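Local coordinates for protein LipS lipolytic enzyme (Unidentified, PDB 4FBM) that probably hydrolyses ester bonds in lipids and related esters, as a thermostable lipolytic enzyme of the alpha/beta hydrolase superfamily, at residues F121-S126 / G145-N150; P218-Q223 / E270-F275. One frame throughout, in Å; residues are numbered along the deposited sequence.

Contact 1: residues F121-S126 / G145-N150; sequences FMTGLS and GIMPIN
The ring of F121 turns an edge to G145: the carbonyl oxygen G145 O sits close to the ring plane, 3.2 Å from F121 CD2, while CE2 lies beside G145 N and CA. With CG anti to the carbonyl carbon (chi1 -83°), the ring leans across to the neighbouring strand. Beyond the pair, F121 also packs on I50 and on I276 of helix 265-280. An alanine in place of F121 is likely to open a gap between I276 and the backbone of G145.

The two strands are parallel neighbours in the central sheet, joined as a beta-alpha-beta unit through helix 127-138. M122 N reaches G145 O at 3.0 Å, M147 N reaches M122 O at 2.8 Å and I149 N reaches G124 O at 3.0 Å, all three fairly straight. T123 OG1 also bonds to M147 O, though the modelled separation is too short to be trusted in detail. Where L125 and I149 pass obliquely, L125 CD1 rests 3.9 Å from I149 CG2. On the opposite face, M122 CB meets I146 CG2 and both side chains pack against helix 127-138.

At the C-terminal end, S126 N bonds to I149 O at 2.9 Å with an N-H...O angle of 169°. G124 and S126 fit the GxSxG nucleophile elbow, and S126 OG is hydrogen-bonded to H257 NE2. The chemistry is consistent with S126 being the nucleophile of a Ser-His-Asp triad with D227, its backbone tied by that bond to the adjacent strand.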
loop_
_atom_site.group_PDB
_atom_site.type_symbol
_atom_site.label_atom_id
_atom_site.label_comp_id
_atom_site.label_asym_id
_atom_site.label_seq_id
_atom_site.Cartn_x
_atom_site.Cartn_y
_atom_site.Cartn_z
ATOM N N PHE A 121 20.672 -11.078 10.695
ATOM C CA PHE A 121 20.822 -9.960 9.775
ATOM C C PHE A 121 19.925 -10.123 8.502
ATOM O O PHE A 121 19.814 -11.233 7.927
ATOM C CB PHE A 121 22.287 -9.893 9.353
ATOM C CG PHE A 121 23.162 -9.175 10.309
ATOM C CD1 PHE A 121 24.002 -9.870 11.151
ATOM C CD2 PHE A 121 23.165 -7.800 10.351
ATOM C CE1 PHE A 121 24.848 -9.198 12.046
ATOM C CE2 PHE A 121 23.996 -7.110 11.239
ATOM C CZ PHE A 121 24.843 -7.819 12.098
ATOM N N MET A 122 19.301 -9.034 8.038
ATOM C CA MET A 122 18.559 -9.134 6.781
ATOM C C MET A 122 19.002 -8.185 5.666
ATOM O O MET A 122 19.313 -7.008 5.883
ATOM C CB MET A 122 17.045 -9.044 6.988
ATOM C CG MET A 122 16.224 -9.464 5.742
ATOM S SD MET A 122 14.479 -9.663 6.091
ATOM C CE MET A 122 13.781 -10.040 4.481
ATOM N N THR A 123 19.017 -8.735 4.461
ATOM C CA THR A 123 19.306 -7.982 3.277
ATOM C C THR A 123 18.441 -8.470 2.115
ATOM O O THR A 123 18.133 -9.676 1.985
ATOM C CB THR A 123 20.820 -8.016 2.953
ATOM O OG1 THR A 123 21.211 -6.772 2.342
ATOM C CG2 THR A 123 21.159 -9.175 2.042
ATOM N N GLY A 124 18.022 -7.511 1.293
ATOM C CA GLY A 124 17.209 -7.814 0.112
ATOM C C GLY A 124 17.282 -6.735 -0.945
ATOM O O GLY A 124 17.654 -5.563 -0.687
ATOM N N LEU A 125 16.924 -7.139 -2.153
ATOM C CA LEU A 125 16.981 -6.259 -3.326
ATOM C C LEU A 125 15.586 -5.887 -3.717
ATOM O O LEU A 125 14.742 -6.763 -3.888
ATOM C CB LEU A 125 17.686 -6.966 -4.514
ATOM C CG LEU A 125 17.587 -6.312 -5.901
ATOM C CD1 LEU A 125 17.992 -4.833 -5.888
ATOM C CD2 LEU A 125 18.369 -7.064 -6.929
ATOM N N SER A 126 15.346 -4.596 -3.876
ATOM C CA SER A 126 14.111 -4.134 -4.510
ATOM C C SER A 126 12.906 -4.383 -3.592
ATOM O O SER A 126 12.793 -3.745 -2.536
ATOM C CB SER A 126 13.920 -4.795 -5.894
ATOM O OG SER A 126 13.009 -4.067 -6.678
ATOM N N GLY A 145 21.057 -6.239 12.292
ATOM C CA GLY A 145 21.148 -5.214 11.244
ATOM C C GLY A 145 20.501 -5.477 9.877
ATOM O O GLY A 145 20.348 -6.632 9.413
ATOM N N ILE A 146 20.149 -4.391 9.202
ATOM C CA ILE A 146 19.599 -4.526 7.875
ATOM C C ILE A 146 20.362 -3.796 6.770
ATOM O O ILE A 146 20.858 -2.694 6.976
ATOM C CB ILE A 146 18.129 -4.074 7.824
ATOM C CG1 ILE A 146 17.985 -2.609 8.263
ATOM C CG2 ILE A 146 17.242 -5.068 8.578
ATOM C CD1 ILE A 146 16.726 -1.975 7.755
ATOM N N MET A 147 20.416 -4.409 5.591
ATOM C CA MET A 147 21.020 -3.767 4.425
ATOM C C MET A 147 20.036 -3.761 3.272
ATOM O O MET A 147 20.093 -4.614 2.373
ATOM C CB MET A 147 22.335 -4.448 3.995
ATOM C CG MET A 147 23.380 -4.576 5.081
ATOM S SD MET A 147 23.017 -6.023 6.119
ATOM C CE MET A 147 24.032 -7.336 5.408
ATOM N N PRO A 148 19.108 -2.803 3.299
ATOM C CA PRO A 148 18.207 -2.744 2.165
ATOM C C PRO A 148 18.929 -2.141 0.952
ATOM O O PRO A 148 19.617 -1.120 1.084
ATOM C CB PRO A 148 17.039 -1.887 2.670
ATOM C CG PRO A 148 17.623 -1.023 3.714
ATOM C CD PRO A 148 18.770 -1.809 4.333
ATOM N N ILE A 149 18.809 -2.832 -0.187
ATOM C CA ILE A 149 19.399 -2.434 -1.460
ATOM C C ILE A 149 18.275 -2.042 -2.420
ATOM O O ILE A 149 17.550 -2.918 -2.929
ATOM C CB ILE A 149 20.160 -3.619 -2.079
ATOM C CG1 ILE A 149 21.290 -4.080 -1.156
ATOM C CG2 ILE A 149 20.631 -3.293 -3.508
ATOM C CD1 ILE A 149 21.791 -5.454 -1.523
ATOM N N ASN A 150 18.133 -0.742 -2.663
ATOM C CA ASN A 150 17.132 -0.241 -3.601
ATOM C C ASN A 150 15.759 -0.693 -3.188
ATOM O O ASN A 150 15.043 -1.339 -3.963
ATOM C CB ASN A 150 17.385 -0.767 -5.009
ATOM C CG ASN A 150 18.528 -0.077 -5.700
ATOM O OD1 ASN A 150 18.832 1.108 -5.448
ATOM N ND2 ASN A 150 19.167 -0.815 -6.617
#

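Contact 2: residues P218-Q223 / E270-F275; sequences PALIIQ and ERSLAF
L220 and F275 meet where the late helix 265-280 of the alpha/beta hydrolase fold lies against the central parallel sheet. The axes of segments 219-223 and 270-275 run nearly antiparallel, at 169°, and approach to 10.1 Å.

L220 starts the contact at CB, which stands over one face of the F275 ring, offset toward the rim: a CH-pi contact 4.3 Å from CB to the ring centroid and 20° off the ring normal. Its CG lies anti to the backbone N (chi1 169°), and from this branch point the two methyls part. CD1 comes to 4.4 Å from R271 NH2, approaching the guanidinium obliquely; that nitrogen is engaged in a salt bridge with E248 of strand 247-252. CD2 reaches the helix itself, 3.7 Å from R271 O and 4.0 Å from S272 OG. The leucine thus meets R271, S272 and F275, which lie on the side of the helix turned to the sheet, and no hydrogen bond crosses between strand and helix.

M147 of the adjacent strand also touches L220, S272 and F275, so the helix packs over two neighbouring strands. The far end of the phenylalanine ring meets the residue just before the strand: P218 CB packs 3.8 Å from F275 CZ, and P218 O sits at the ring edge, near its plane, 3.2 Å from CZ.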
loop_
_atom_site.group_PDB
_atom_site.type_symbol
_atom_site.label_atom_id
_atom_site.label_comp_id
_atom_site.label_asym_id
_atom_site.label_seq_id
_atom_site.Cartn_x
_atom_site.Cartn_y
_atom_site.Cartn_z
ATOM N N PRO A 218 20.608 -1.062 13.470
ATOM C CA PRO A 218 21.606 -0.551 12.569
ATOM C C PRO A 218 21.327 -0.866 11.114
ATOM O O PRO A 218 21.086 -2.001 10.784
ATOM C CB PRO A 218 22.861 -1.296 13.026
ATOM C CG PRO A 218 22.414 -2.236 14.069
ATOM C CD PRO A 218 21.238 -1.653 14.647
ATOM N N ALA A 219 21.422 0.148 10.261
ATOM C CA ALA A 219 21.052 0.061 8.854
ATOM C C ALA A 219 22.095 0.572 7.878
ATOM O O ALA A 219 22.591 1.691 7.993
ATOM C CB ALA A 219 19.797 0.820 8.643
ATOM N N LEU A 220 22.387 -0.246 6.888
ATOM C CA LEU A 220 23.186 0.173 5.769
ATOM C C LEU A 220 22.290 0.258 4.543
ATOM O O LEU A 220 21.935 -0.741 3.943
ATOM C CB LEU A 220 24.324 -0.811 5.559
ATOM C CG LEU A 220 25.152 -0.730 4.280
ATOM C CD1 LEU A 220 25.921 0.535 4.237
ATOM C CD2 LEU A 220 26.081 -1.932 4.111
ATOM N N ILE A 221 21.947 1.484 4.191
ATOM C CA ILE A 221 21.022 1.796 3.126
ATOM C C ILE A 221 21.748 1.998 1.792
ATOM O O ILE A 221 22.440 2.993 1.566
ATOM C CB ILE A 221 20.235 3.026 3.514
ATOM C CG1 ILE A 221 19.513 2.736 4.808
ATOM C CG2 ILE A 221 19.226 3.399 2.462
ATOM C CD1 ILE A 221 19.022 3.974 5.479
ATOM N N ILE A 222 21.573 1.042 0.904
ATOM C CA ILE A 222 22.301 1.039 -0.320
ATOM C C ILE A 222 21.374 1.316 -1.477
ATOM O O ILE A 222 20.692 0.409 -1.972
ATOM C CB ILE A 222 22.935 -0.297 -0.539
ATOM C CG1 ILE A 222 23.844 -0.636 0.650
ATOM C CG2 ILE A 222 23.669 -0.301 -1.885
ATOM C CD1 ILE A 222 24.211 -2.127 0.709
ATOM N N GLN A 223 21.368 2.574 -1.908
ATOM C CA GLN A 223 20.589 3.021 -3.048
ATOM C C GLN A 223 21.522 3.438 -4.179
ATOM O O GLN A 223 22.461 4.207 -3.934
ATOM C CB GLN A 223 19.775 4.233 -2.609
ATOM C CG GLN A 223 18.489 4.474 -3.403
ATOM C CD GLN A 223 17.439 3.393 -3.169
ATOM O OE1 GLN A 223 17.259 2.506 -4.012
ATOM N NE2 GLN A 223 16.754 3.452 -2.020
ATOM N N GLU A 270 31.360 -6.679 0.027
ATOM C CA GLU A 270 32.431 -6.288 0.897
ATOM C C GLU A 270 31.927 -5.329 1.958
ATOM O O GLU A 270 31.992 -5.648 3.140
ATOM C CB GLU A 270 33.644 -5.804 0.082
ATOM C CG GLU A 270 34.243 -6.921 -0.862
ATOM C CD GLU A 270 34.692 -8.228 -0.125
ATOM O OE1 GLU A 270 34.996 -9.256 -0.813
ATOM O OE2 GLU A 270 34.746 -8.231 1.138
ATOM N N ARG A 271 31.354 -4.205 1.548
ATOM C CA ARG A 271 30.737 -3.262 2.508
ATOM C C ARG A 271 29.714 -3.899 3.479
ATOM O O ARG A 271 29.477 -3.361 4.568
ATOM C CB ARG A 271 30.055 -2.100 1.786
ATOM C CG ARG A 271 30.972 -1.138 1.051
ATOM C CD ARG A 271 31.782 -0.240 1.962
ATOM N NE ARG A 271 30.965 0.442 2.959
ATOM C CZ ARG A 271 30.669 1.741 2.922
ATOM N NH1 ARG A 271 31.135 2.509 1.929
ATOM N NH2 ARG A 271 29.934 2.284 3.893
ATOM N N SER A 272 29.088 -5.012 3.080
ATOM C CA SER A 272 28.138 -5.676 3.952
ATOM C C SER A 272 28.853 -6.513 5.022
ATOM O O SER A 272 28.437 -6.544 6.181
ATOM C CB SER A 272 27.129 -6.500 3.145
ATOM O OG SER A 272 25.950 -5.752 2.869
ATOM N N LEU A 273 29.950 -7.165 4.647
ATOM C CA LEU A 273 30.735 -7.927 5.624
ATOM C C LEU A 273 31.271 -7.018 6.714
ATOM O O LEU A 273 31.061 -7.296 7.881
ATOM C CB LEU A 273 31.848 -8.750 4.982
ATOM C CG LEU A 273 31.362 -9.883 4.060
ATOM C CD1 LEU A 273 32.528 -10.749 3.548
ATOM C CD2 LEU A 273 30.330 -10.760 4.721
ATOM N N ALA A 274 31.909 -5.913 6.348
ATOM C CA ALA A 274 32.289 -4.930 7.355
ATOM C C ALA A 274 31.135 -4.662 8.301
ATOM O O ALA A 274 31.324 -4.588 9.518
ATOM C CB ALA A 274 32.716 -3.628 6.715
ATOM N N PHE A 275 29.935 -4.520 7.743
ATOM C CA PHE A 275 28.752 -4.157 8.531
ATOM C C PHE A 275 28.391 -5.230 9.554
ATOM O O PHE A 275 28.209 -4.924 10.749
ATOM C CB PHE A 275 27.563 -3.869 7.608
ATOM C CG PHE A 275 26.316 -3.500 8.334
ATOM C CD1 PHE A 275 26.147 -2.209 8.842
ATOM C CD2 PHE A 275 25.317 -4.439 8.520
ATOM C CE1 PHE A 275 24.993 -1.853 9.537
ATOM C CE2 PHE A 275 24.160 -4.099 9.200
ATOM C CZ PHE A 275 23.991 -2.791 9.714
#

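How the contacts relate
Following the chain from the N terminus, contact 1 closes first: strand 119-125 passes through helix 127-138 and returns as strand 145-149. Contact 2 opens only later, at strand 219-224, and closes when helix 265-280 folds back, so the two loops run in series, neither nested nor crossed. The loop of contact 2 carries D227 and H257, which would join S126 of contact 1 in the probable triad. In space the contacts are neighbours, their centres about 8 Å apart. I146 O and L220 N lie 2.9 Å apart, probably hydrogen-bonded, joining adjacent strands, while helix 265-280 covers M147 and F121 from one face of the sheet.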